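Local coordinates for protein monothiol glutaredoxin-S14, chloroplastic (Arabidopsis thaliana, PDB 3IPZ) that binds a [2Fe-2S] cluster as a bridged homodimer in chloroplasts, pairs with BOLA proteins, and may donate clusters and regulate CAX cation transporters, at residues 20-25 and 75-80. Numbering follows the deposited sequence.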
loop_
_atom_site.group_PDB
_atom_site.type_symbol
_atom_site.label_atom_id
_atom_site.label_comp_id
_atom_site.label_asym_id
_atom_site.label_seq_id
_atom_site.Cartn_x
_atom_site.Cartn_y
_atom_site.Cartn_z
ATOM N N VAL A 20 -7.431 3.737 1.883
ATOM C CA VAL A 20 -6.424 3.200 0.978
ATOM C C VAL A 20 -5.058 3.829 1.271
ATOM O O VAL A 20 -4.884 5.040 1.148
ATOM C CB VAL A 20 -6.799 3.473 -0.497
ATOM C CG1 VAL A 20 -5.758 2.840 -1.432
ATOM C CG2 VAL A 20 -8.199 2.916 -0.792
ATOM N N VAL A 21 -4.098 2.992 1.657
ATOM C CA VAL A 21 -2.741 3.440 1.977
ATOM C C VAL A 21 -1.720 2.699 1.106
ATOM O O VAL A 21 -1.661 1.466 1.091
ATOM C CB VAL A 21 -2.413 3.181 3.472
ATOM C CG1 VAL A 21 -0.961 3.536 3.771
ATOM C CG2 VAL A 21 -3.353 3.989 4.353
ATOM N N LEU A 22 -0.908 3.464 0.389
ATOM C CA LEU A 22 0.101 2.900 -0.494
ATOM C C LEU A 22 1.523 3.133 0.011
ATOM O O LEU A 22 1.932 4.265 0.219
ATOM C CB LEU A 22 -0.029 3.544 -1.866
ATOM C CG LEU A 22 0.514 2.904 -3.133
ATOM C CD1 LEU A 22 1.185 3.998 -3.931
ATOM C CD2 LEU A 22 1.457 1.770 -2.831
ATOM N N PHE A 23 2.279 2.064 0.208
ATOM C CA PHE A 23 3.668 2.214 0.624
ATOM C C PHE A 23 4.472 2.073 -0.660
ATOM O O PHE A 23 4.456 1.031 -1.287
ATOM C CB PHE A 23 4.031 1.149 1.654
ATOM C CG PHE A 23 3.320 1.334 2.959
ATOM C CD1 PHE A 23 2.223 0.540 3.293
ATOM C CD2 PHE A 23 3.713 2.347 3.834
ATOM C CE1 PHE A 23 1.522 0.750 4.476
ATOM C CE2 PHE A 23 3.020 2.570 5.028
ATOM C CZ PHE A 23 1.920 1.770 5.350
ATOM N N MET A 24 5.160 3.141 -1.049
ATOM C CA MET A 24 5.905 3.154 -2.301
ATOM C C MET A 24 7.324 3.694 -2.221
ATOM O O MET A 24 7.800 4.127 -1.168
ATOM C CB MET A 24 5.143 4.003 -3.319
ATOM C CG MET A 24 5.014 5.453 -2.893
ATOM S SD MET A 24 3.978 6.478 -3.976
ATOM C CE MET A 24 4.948 6.423 -5.510
ATOM N N LYS A 25 7.999 3.649 -3.365
ATOM C CA LYS A 25 9.347 4.171 -3.489
ATOM C C LYS A 25 9.125 5.534 -4.124
ATOM O O LYS A 25 8.783 5.641 -5.308
ATOM C CB LYS A 25 10.186 3.267 -4.391
ATOM C CG LYS A 25 10.456 1.913 -3.754
ATOM C CD LYS A 25 11.385 1.067 -4.577
ATOM C CE LYS A 25 11.714 -0.215 -3.840
ATOM N NZ LYS A 25 12.576 -1.117 -4.665
ATOM N N PRO A 75 5.922 -1.413 -4.496
ATOM C CA PRO A 75 4.740 -1.089 -3.690
ATOM C C PRO A 75 3.993 -2.176 -2.933
ATOM O O PRO A 75 3.926 -3.335 -3.331
ATOM C CB PRO A 75 3.830 -0.402 -4.699
ATOM C CG PRO A 75 4.117 -1.181 -5.950
ATOM C CD PRO A 75 5.635 -1.240 -5.933
ATOM N N GLN A 76 3.408 -1.745 -1.827
ATOM C CA GLN A 76 2.586 -2.570 -0.967
ATOM C C GLN A 76 1.309 -1.749 -0.793
ATOM O O GLN A 76 1.355 -0.619 -0.318
ATOM C CB GLN A 76 3.268 -2.798 0.389
ATOM C CG GLN A 76 4.228 -3.971 0.403
ATOM C CD GLN A 76 4.850 -4.223 1.766
ATOM O OE1 GLN A 76 4.252 -3.935 2.802
ATOM N NE2 GLN A 76 6.053 -4.783 1.767
ATOM N N LEU A 77 0.175 -2.319 -1.183
ATOM C CA LEU A 77 -1.101 -1.625 -1.092
ATOM C C LEU A 77 -1.995 -2.159 0.006
ATOM O O LEU A 77 -2.195 -3.363 0.135
ATOM C CB LEU A 77 -1.848 -1.720 -2.427
ATOM C CG LEU A 77 -3.216 -1.031 -2.569
ATOM C CD1 LEU A 77 -3.063 0.487 -2.431
ATOM C CD2 LEU A 77 -3.813 -1.375 -3.934
ATOM N N TYR A 78 -2.522 -1.248 0.812
ATOM C CA TYR A 78 -3.439 -1.613 1.880
ATOM C C TYR A 78 -4.814 -0.990 1.594
ATOM O O TYR A 78 -4.911 0.157 1.127
ATOM C CB TYR A 78 -2.918 -1.121 3.238
ATOM C CG TYR A 78 -1.921 -2.055 3.889
ATOM C CD1 TYR A 78 -0.574 -2.072 3.496
ATOM C CD2 TYR A 78 -2.331 -2.941 4.893
ATOM C CE1 TYR A 78 0.344 -2.957 4.098
ATOM C CE2 TYR A 78 -1.437 -3.820 5.492
ATOM C CZ TYR A 78 -0.103 -3.827 5.093
ATOM O OH TYR A 78 0.759 -4.728 5.681
ATOM N N ILE A 79 -5.870 -1.754 1.863
ATOM C CA ILE A 79 -7.235 -1.288 1.654
ATOM C C ILE A 79 -8.058 -1.769 2.831
ATOM O O ILE A 79 -8.061 -2.965 3.136
ATOM C CB ILE A 79 -7.845 -1.862 0.356
ATOM C CG1 ILE A 79 -7.009 -1.446 -0.849
ATOM C CG2 ILE A 79 -9.262 -1.352 0.176
ATOM C CD1 ILE A 79 -7.260 -2.256 -2.120
ATOM N N GLY A 80 -8.751 -0.837 3.491
ATOM C CA GLY A 80 -9.561 -1.197 4.641
ATOM C C GLY A 80 -8.700 -1.723 5.778
ATOM O O GLY A 80 -9.176 -2.472 6.634
#
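Val21 and Phe23 pair with Tyr78 and Gln76 where strands 20-24 and 76-79 run antiparallel at the centre of the four-stranded mixed sheet of this thioredoxin-fold glutaredoxin domain. Both hydrogen-bonded pairs are complete: Phe23 N meets Gln76 O at 2.9 Å, nearly straight at 173° and in the carbonyl plane, whereas Val21 N reaches Tyr78 O from 31° off that plane. On the face carrying Val21, Phe23, Gln76 and Tyr78, the main bump is the Phe23 ring, set against that of Tyr78. With CG anti to the carbonyl carbon (chi1 -68°), the Phe23 ring lies diagonal to its pair, beside Tyr78, and CE1 comes to 3.6 Å from Tyr78 CD1. The two ring planes stand almost perpendicular, with Tyr78 CD1 at the Phe23 ring edge. Leu14 and Val15 of helix 5-15 and Leu65 of helix 59-69 pack on Phe23 too, and Ser69 OG hydrogen-bonds both Tyr78 OH and Gln76 OE1. An alanine at Phe23 would remove the ring, and is likely to open a gap between Tyr78 and the side chains of Leu14, Val15 and Leu65. Smaller bumps interlock on the other face. Leu77 CD1 settles into the hollow between Val20 CG1, 3.7 Å away, and Leu22 CB. Further along, Leu22 lies side by side with Pro75, CD2 3.7 Å from Pro75 CB; Pro75 also touches Val39 and Phe35, an inferred ligand of the [2Fe-2S] cluster, on helix 34-45. Past the last backbone pair, cis-Pro75, a hallmark of the fold, sets its CA 3.2 Å from Phe23 O in a CA-H...O contact.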